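Local coordinates for protein beta-N-acetylglucosaminidase (Thermotoga maritima, PDB 3WO8) that probably hydrolyses terminal non-reducing N-acetyl-D-hexosamine residues from N-acetyl-beta-D-hexosaminides, as a member of glycosyl hydrolase family 3, at residues B[146-158]-B[200-212]. Residues are numbered along the deposited sequence; the frame is centred on the assembly and turned at random.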
ATOM      1  N   ASP B 146      -8.922 -24.060  19.475  1.00 60.46           N
ATOM      2  CA  ASP B 146      -7.997 -25.132  19.842  1.00 56.91           C
ATOM      3  C   ASP B 146      -6.604 -24.549  20.030  1.00 56.14           C
ATOM      4  O   ASP B 146      -6.017 -24.080  19.075  1.00 60.24           O
ATOM      5  CB  ASP B 146      -7.986 -26.223  18.761  1.00 58.07           C
ATOM      6  CG  ASP B 146      -6.934 -27.297  19.005  1.00 57.79           C
ATOM      7  OD1 ASP B 146      -6.263 -27.290  20.061  1.00 60.94           O
ATOM      8  OD2 ASP B 146      -6.778 -28.171  18.132  1.00 59.38           O
ATOM      9  N   PRO B 147      -6.056 -24.603  21.259  1.00 58.85           N
ATOM     10  CA  PRO B 147      -4.742 -23.985  21.539  1.00 59.10           C
ATOM     11  C   PRO B 147      -3.563 -24.561  20.781  1.00 58.29           C
ATOM     12  O   PRO B 147      -2.545 -23.889  20.627  1.00 53.96           O
ATOM     13  CB  PRO B 147      -4.538 -24.261  23.038  1.00 54.73           C
ATOM     14  CG  PRO B 147      -5.900 -24.471  23.581  1.00 56.08           C
ATOM     15  CD  PRO B 147      -6.634 -25.193  22.481  1.00 56.67           C
ATOM     16  N   LYS B 148      -3.694 -25.824  20.391  1.00 64.30           N
ATOM     17  CA  LYS B 148      -2.697 -26.534  19.595  1.00 67.21           C
ATOM     18  C   LYS B 148      -2.454 -25.698  18.335  1.00 61.27           C
ATOM     19  O   LYS B 148      -1.323 -25.256  18.061  1.00 51.15           O
ATOM     20  CB  LYS B 148      -3.255 -27.920  19.218  1.00 76.74           C
ATOM     21  CG  LYS B 148      -2.241 -29.030  18.978  1.00 84.89           C
ATOM     22  CD  LYS B 148      -2.400 -30.130  20.028  1.00 90.29           C
ATOM     23  CE  LYS B 148      -1.870 -29.666  21.384  1.00 93.41           C
ATOM     24  NZ  LYS B 148      -2.755 -30.053  22.508  1.00 91.51           N
ATOM     25  N   ILE B 149      -3.563 -25.454  17.627  1.00 53.69           N
ATOM     26  CA  ILE B 149      -3.594 -24.728  16.369  1.00 53.65           C
ATOM     27  C   ILE B 149      -3.038 -23.303  16.502  1.00 49.14           C
ATOM     28  O   ILE B 149      -2.194 -22.823  15.699  1.00 46.35           O
ATOM     29  CB  ILE B 149      -5.029 -24.706  15.851  1.00 56.71           C
ATOM     30  CG1 ILE B 149      -5.408 -26.111  15.374  1.00 58.51           C
ATOM     31  CG2 ILE B 149      -5.161 -23.736  14.695  1.00 60.47           C
ATOM     32  CD1 ILE B 149      -6.890 -26.294  15.090  1.00 58.46           C
ATOM     33  N   VAL B 150      -3.486 -22.642  17.551  1.00 46.57           N
ATOM     34  CA  VAL B 150      -3.030 -21.289  17.850  1.00 49.38           C
ATOM     35  C   VAL B 150      -1.505 -21.258  18.044  1.00 53.79           C
ATOM     36  O   VAL B 150      -0.815 -20.318  17.615  1.00 55.77           O
ATOM     37  CB  VAL B 150      -3.711 -20.728  19.113  1.00 47.32           C
ATOM     38  CG1 VAL B 150      -3.328 -19.263  19.330  1.00 45.33           C
ATOM     39  CG2 VAL B 150      -5.228 -20.908  19.044  1.00 46.57           C
ATOM     40  N   ALA B 151      -0.984 -22.292  18.692  1.00 56.22           N
ATOM     41  CA  ALA B 151       0.441 -22.374  18.962  1.00 55.21           C
ATOM     42  C   ALA B 151       1.209 -22.420  17.664  1.00 54.08           C
ATOM     43  O   ALA B 151       2.146 -21.637  17.441  1.00 53.83           O
ATOM     44  CB  ALA B 151       0.741 -23.604  19.791  1.00 58.81           C
ATOM     45  N   GLU B 152       0.805 -23.349  16.806  1.00 53.98           N
ATOM     46  CA  GLU B 152       1.463 -23.525  15.532  1.00 55.59           C
ATOM     47  C   GLU B 152       1.422 -22.237  14.753  1.00 52.57           C
ATOM     48  O   GLU B 152       2.458 -21.687  14.394  1.00 51.51           O
ATOM     49  CB  GLU B 152       0.824 -24.663  14.744  1.00 65.09           C
ATOM     50  CG  GLU B 152       1.528 -26.005  14.964  1.00 75.53           C
ATOM     51  CD  GLU B 152       0.558 -27.150  15.246  1.00 81.24           C
ATOM     52  OE1 GLU B 152       0.824 -27.967  16.166  1.00 86.59           O
ATOM     53  OE2 GLU B 152      -0.482 -27.221  14.560  1.00 77.33           O
ATOM     54  N   HIS B 153       0.226 -21.715  14.529  1.00 52.89           N
ATOM     55  CA  HIS B 153       0.133 -20.525  13.705  1.00 49.51           C
ATOM     56  C   HIS B 153       0.946 -19.376  14.305  1.00 45.56           C
ATOM     57  O   HIS B 153       1.676 -18.674  13.581  1.00 45.91           O
ATOM     58  CB  HIS B 153      -1.306 -20.172  13.471  1.00 49.58           C
ATOM     59  CG  HIS B 153      -1.986 -21.102  12.523  1.00 52.53           C
ATOM     60  ND1 HIS B 153      -2.543 -22.295  12.924  1.00 55.77           N
ATOM     61  CD2 HIS B 153      -2.208 -21.015  11.191  1.00 57.22           C
ATOM     62  CE1 HIS B 153      -3.094 -22.895  11.883  1.00 56.46           C
ATOM     63  NE2 HIS B 153      -2.904 -22.141  10.818  1.00 57.59           N
ATOM     64  N   GLY B 154       0.894 -19.243  15.628  1.00 41.13           N
ATOM     65  CA  GLY B 154       1.632 -18.195  16.309  1.00 39.15           C
ATOM     66  C   GLY B 154       3.132 -18.207  16.062  1.00 38.53           C
ATOM     67  O   GLY B 154       3.793 -17.127  15.903  1.00 37.20           O
ATOM     68  N   ALA B 155       3.692 -19.416  16.057  1.00 37.30           N
ATOM     69  CA  ALA B 155       5.142 -19.534  15.940  1.00 38.33           C
ATOM     70  C   ALA B 155       5.491 -19.344  14.498  1.00 39.32           C
ATOM     71  O   ALA B 155       6.396 -18.571  14.180  1.00 38.24           O
ATOM     72  CB  ALA B 155       5.659 -20.865  16.458  1.00 38.09           C
ATOM     73  N   ARG B 156       4.727 -19.979  13.618  1.00 39.52           N
ATOM     74  CA  ARG B 156       4.916 -19.724  12.172  1.00 45.88           C
ATOM     75  C   ARG B 156       4.866 -18.218  11.860  1.00 43.67           C
ATOM     76  O   ARG B 156       5.678 -17.704  11.090  1.00 44.36           O
ATOM     77  CB  ARG B 156       3.869 -20.462  11.342  1.00 52.07           C
ATOM     78  CG  ARG B 156       3.845 -21.973  11.564  1.00 56.50           C
ATOM     79  CD  ARG B 156       4.675 -22.787  10.580  1.00 57.31           C
ATOM     80  NE  ARG B 156       6.000 -22.228  10.288  1.00 60.07           N
ATOM     81  CZ  ARG B 156       6.621 -22.373   9.103  1.00 67.00           C
ATOM     82  NH1 ARG B 156       6.050 -23.059   8.097  1.00 63.08           N
ATOM     83  NH2 ARG B 156       7.814 -21.819   8.906  1.00 64.38           N
ATOM     84  N   ALA B 157       3.942 -17.514  12.508  1.00 40.83           N
ATOM     85  CA  ALA B 157       3.779 -16.092  12.297  1.00 42.32           C
ATOM     86  C   ALA B 157       4.971 -15.322  12.791  1.00 43.64           C
ATOM     87  O   ALA B 157       5.477 -14.399  12.127  1.00 38.08           O
ATOM     88  CB  ALA B 157       2.544 -15.611  13.021  1.00 45.93           C
ATOM     89  N   CYS B 158       5.427 -15.689  13.981  1.00 44.83           N
ATOM     90  CA  CYS B 158       6.571 -14.995  14.524  1.00 44.69           C
ATOM     91  C   CYS B 158       7.780 -15.235  13.612  1.00 45.77           C
ATOM     92  O   CYS B 158       8.520 -14.292  13.288  1.00 46.03           O
ATOM     93  CB  CYS B 158       6.821 -15.424  15.959  1.00 48.45           C
ATOM     94  SG  CYS B 158       5.597 -14.825  17.161  1.00 43.05           S
ATOM     95  N   GLU B 200      -4.116 -24.393  28.468  1.00 57.89           N
ATOM     96  CA  GLU B 200      -4.858 -23.785  27.331  1.00 56.24           C
ATOM     97  C   GLU B 200      -4.267 -22.447  26.854  1.00 53.88           C
ATOM     98  O   GLU B 200      -3.494 -22.407  25.918  1.00 47.23           O
ATOM     99  CB  GLU B 200      -6.329 -23.646  27.691  1.00 58.61           C
ATOM    100  CG  GLU B 200      -7.054 -24.982  27.734  1.00 59.40           C
ATOM    101  CD  GLU B 200      -8.363 -24.941  28.496  1.00 64.22           C
ATOM    102  OE1 GLU B 200      -9.059 -23.903  28.479  1.00 59.98           O
ATOM    103  OE2 GLU B 200      -8.701 -25.972  29.113  1.00 72.24           O
ATOM    104  N   ASP B 201      -4.573 -21.371  27.552  1.00 53.51           N
ATOM    105  CA  ASP B 201      -4.194 -20.018  27.123  1.00 55.65           C
ATOM    106  C   ASP B 201      -2.687 -19.765  26.972  1.00 55.28           C
ATOM    107  O   ASP B 201      -2.261 -18.978  26.112  1.00 49.77           O
ATOM    108  CB  ASP B 201      -4.772 -18.976  28.100  1.00 58.16           C
ATOM    109  CG  ASP B 201      -6.266 -19.139  28.293  1.00 59.41           C
ATOM    110  OD1 ASP B 201      -6.691 -20.244  28.739  1.00 59.58           O
ATOM    111  OD2 ASP B 201      -7.008 -18.177  27.957  1.00 64.76           O
ATOM    112  N   LEU B 202      -1.893 -20.403  27.829  1.00 53.72           N
ATOM    113  CA  LEU B 202      -0.443 -20.187  27.821  1.00 50.87           C
ATOM    114  C   LEU B 202       0.235 -21.134  26.866  1.00 44.55           C
ATOM    115  O   LEU B 202       1.390 -20.917  26.526  1.00 43.83           O
ATOM    116  CB  LEU B 202       0.166 -20.344  29.216  1.00 49.94           C
ATOM    117  CG  LEU B 202      -0.082 -19.175  30.146  1.00 51.92           C
ATOM    118  CD1 LEU B 202      -0.238 -19.666  31.555  1.00 54.81           C
ATOM    119  CD2 LEU B 202       1.066 -18.194  30.075  1.00 55.14           C
ATOM    120  N   LEU B 203      -0.475 -22.171  26.439  1.00 42.11           N
ATOM    121  CA  LEU B 203       0.115 -23.129  25.523  1.00 45.73           C
ATOM    122  C   LEU B 203       0.843 -22.398  24.390  1.00 47.26           C
ATOM    123  O   LEU B 203       2.066 -22.540  24.279  1.00 48.61           O
ATOM    124  CB  LEU B 203      -0.891 -24.194  25.021  1.00 44.50           C
ATOM    125  CG  LEU B 203      -0.241 -25.210  24.075  1.00 46.81           C
ATOM    126  CD1 LEU B 203       1.041 -25.745  24.669  1.00 50.18           C
ATOM    127  CD2 LEU B 203      -1.141 -26.394  23.749  1.00 51.58           C
ATOM    128  N   PRO B 204       0.133 -21.539  23.621  1.00 47.52           N
ATOM    129  CA  PRO B 204       0.792 -20.791  22.553  1.00 47.46           C
ATOM    130  C   PRO B 204       1.961 -19.917  22.996  1.00 44.73           C
ATOM    131  O   PRO B 204       2.921 -19.759  22.260  1.00 49.55           O
ATOM    132  CB  PRO B 204      -0.333 -19.889  22.008  1.00 50.10           C
ATOM    133  CG  PRO B 204      -1.608 -20.482  22.494  1.00 48.46           C
ATOM    134  CD  PRO B 204      -1.234 -21.022  23.841  1.00 50.39           C
ATOM    135  N   PHE B 205       1.877 -19.325  24.173  1.00 48.70           N
ATOM    136  CA  PHE B 205       2.947 -18.416  24.649  1.00 49.26           C
ATOM    137  C   PHE B 205       4.210 -19.222  24.935  1.00 50.34           C
ATOM    138  O   PHE B 205       5.332 -18.751  24.710  1.00 48.11           O
ATOM    139  CB  PHE B 205       2.478 -17.578  25.870  1.00 47.92           C
ATOM    140  CG  PHE B 205       1.407 -16.559  25.520  1.00 47.00           C
ATOM    141  CD1 PHE B 205       0.064 -16.907  25.510  1.00 45.65           C
ATOM    142  CD2 PHE B 205       1.751 -15.277  25.127  1.00 46.32           C
ATOM    143  CE1 PHE B 205      -0.906 -15.984  25.144  1.00 44.81           C
ATOM    144  CE2 PHE B 205       0.787 -14.350  24.780  1.00 43.51           C
ATOM    145  CZ  PHE B 205      -0.544 -14.705  24.778  1.00 43.35           C
ATOM    146  N   ARG B 206       4.006 -20.457  25.378  1.00 48.91           N
ATOM    147  CA  ARG B 206       5.106 -21.350  25.698  1.00 49.84           C
ATOM    148  C   ARG B 206       5.752 -21.787  24.427  1.00 45.94           C
ATOM    149  O   ARG B 206       6.968 -21.752  24.308  1.00 45.74           O
ATOM    150  CB  ARG B 206       4.608 -22.605  26.438  1.00 52.95           C
ATOM    151  CG  ARG B 206       3.693 -22.317  27.612  1.00 52.07           C
ATOM    152  CD  ARG B 206       3.687 -23.396  28.645  1.00 50.27           C
ATOM    153  NE  ARG B 206       2.553 -24.318  28.570  1.00 50.45           N
ATOM    154  CZ  ARG B 206       2.660 -25.634  28.415  1.00 48.20           C
ATOM    155  NH1 ARG B 206       3.845 -26.182  28.271  1.00 50.55           N
ATOM    156  NH2 ARG B 206       1.583 -26.411  28.407  1.00 50.03           N
ATOM    157  N   LYS B 207       4.931 -22.234  23.487  1.00 50.54           N
ATOM    158  CA  LYS B 207       5.447 -22.760  22.222  1.00 57.24           C
ATOM    159  C   LYS B 207       6.250 -21.703  21.468  1.00 52.81           C
ATOM    160  O   LYS B 207       7.412 -21.963  21.120  1.00 51.98           O
ATOM    161  CB  LYS B 207       4.356 -23.414  21.365  1.00 61.84           C
ATOM    162  CG  LYS B 207       4.252 -24.931  21.570  1.00 72.35           C
ATOM    163  CD  LYS B 207       4.200 -25.383  23.049  1.00 76.94           C
ATOM    164  CE  LYS B 207       4.453 -26.895  23.265  1.00 75.02           C
ATOM    165  NZ  LYS B 207       5.673 -27.182  24.071  1.00 66.72           N
ATOM    166  N   VAL B 208       5.694 -20.509  21.277  1.00 44.88           N
ATOM    167  CA  VAL B 208       6.461 -19.461  20.582  1.00 44.89           C
ATOM    168  C   VAL B 208       7.718 -19.101  21.342  1.00 44.97           C
ATOM    169  O   VAL B 208       8.785 -18.908  20.743  1.00 44.77           O
ATOM    170  CB  VAL B 208       5.647 -18.164  20.328  1.00 43.41           C
ATOM    171  CG1 VAL B 208       6.515 -17.064  19.698  1.00 42.30           C
ATOM    172  CG2 VAL B 208       4.459 -18.456  19.436  1.00 42.02           C
ATOM    173  N   LEU B 209       7.594 -18.999  22.664  1.00 51.41           N
ATOM    174  CA  LEU B 209       8.638 -18.349  23.480  1.00 50.67           C
ATOM    175  C   LEU B 209       9.899 -19.182  23.658  1.00 51.43           C
ATOM    176  O   LEU B 209      10.986 -18.625  23.771  1.00 46.41           O
ATOM    177  CB  LEU B 209       8.087 -17.878  24.836  1.00 49.05           C
ATOM    178  CG  LEU B 209       7.398 -16.517  24.791  1.00 48.41           C
ATOM    179  CD1 LEU B 209       6.729 -16.199  26.111  1.00 46.07           C
ATOM    180  CD2 LEU B 209       8.391 -15.418  24.427  1.00 49.35           C
ATOM    181  N   GLU B 210       9.755 -20.503  23.674  1.00 55.96           N
ATOM    182  CA  GLU B 210      10.923 -21.379  23.772  1.00 67.64           C
ATOM    183  C   GLU B 210      11.504 -21.797  22.406  1.00 69.73           C
ATOM    184  O   GLU B 210      12.560 -22.424  22.340  1.00 65.13           O
ATOM    185  CB  GLU B 210      10.611 -22.583  24.672  1.00 77.45           C
ATOM    186  CG  GLU B 210       9.643 -23.621  24.103  1.00 78.84           C
ATOM    187  CD  GLU B 210       8.754 -24.253  25.179  1.00 82.02           C
ATOM    188  OE1 GLU B 210       8.816 -23.844  26.376  1.00 64.47           O
ATOM    189  OE2 GLU B 210       7.964 -25.158  24.812  1.00 90.29           O
ATOM    190  N   ARG B 211      10.826 -21.414  21.329  1.00 72.31           N
ATOM    191  CA  ARG B 211      11.362 -21.563  19.990  1.00 76.95           C
ATOM    192  C   ARG B 211      12.031 -20.278  19.463  1.00 78.91           C
ATOM    193  O   ARG B 211      12.964 -20.362  18.663  1.00 85.86           O
ATOM    194  CB  ARG B 211      10.261 -22.032  19.035  1.00 82.97           C
ATOM    195  CG  ARG B 211       9.845 -23.482  19.259  1.00 90.43           C
ATOM    196  CD  ARG B 211       8.611 -23.891  18.451  1.00 93.53           C
ATOM    197  NE  ARG B 211       8.786 -23.746  16.999  1.00100.02           N
ATOM    198  CZ  ARG B 211       7.899 -24.138  16.074  1.00 98.55           C
ATOM    199  NH1 ARG B 211       8.163 -23.951  14.777  1.00 96.58           N
ATOM    200  NH2 ARG B 211       6.746 -24.710  16.426  1.00 86.14           N
ATOM    201  N   GLU B 212      11.580 -19.102  19.900  1.00 69.69           N
ATOM    202  CA  GLU B 212      12.014 -17.843  19.272  1.00 66.41           C
ATOM    203  C   GLU B 212      12.377 -16.837  20.338  1.00 66.52           C
ATOM    204  O   GLU B 212      11.542 -16.085  20.828  1.00 59.27           O
ATOM    205  CB  GLU B 212      10.902 -17.232  18.407  1.00 70.13           C
ATOM    206  CG  GLU B 212       9.899 -18.195  17.796  1.00 71.10           C
ATOM    207  CD  GLU B 212      10.348 -18.721  16.465  1.00 81.15           C
ATOM    208  OE1 GLU B 212       9.692 -19.680  15.995  1.00 88.84           O
ATOM    209  OE2 GLU B 212      11.343 -18.179  15.908  1.00 77.27           O
TER
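A151 and P204 bring two outer helices of the TIM barrel close together, with their CA atoms 3.9 Å apart. Helices 147-164 and 203-211 run in the same general direction, as neighbouring helices of a beta/alpha barrel do. Over 147-158 and 203-211 the axes approach to 8.1 Å and cross at -31°. Strand 167-173 follows the first helix, and C158, F205 and L209 all touch I170 on it.

Apolar packing carries most of the contact. V150 CG1 lies 3.8 Å from P204 CG, the two side chains crossing at a slant. The two methyls of V208 go to different places. Its CG1, anti to the backbone N (chi1 176°), reaches C158 SG at 3.5 Å. Its CG2 rests on the helix backbone at G154 C and A155 N, where G154 has no side chain to intervene. At the other end, P147 CB meets L203 CD2, and the bent chain of K148 brings CE to the same methyl.

A151 CB also touches K207 CB, at 3.9 Å. From there the K207 chain turns away, and NZ forms a salt bridge with E210 OE2 within its own helix. A glycine in place of K207 would probably leave the A151 methyl less covered and E210 without its ion-pair mate.

Polar groups frame the packing. D146 is the N-cap of the first helix, and its OD1 accepts from K148 N from above the carboxylate plane. E200 and D201 both form salt bridges to K178. R211 NH1 pairs with E159, one turn past A155 and on the same helix. That salt bridge probably helps to fix the R211 guanidinium, which lies with one face over A155, the A155 CB 3.9 Å above its centre.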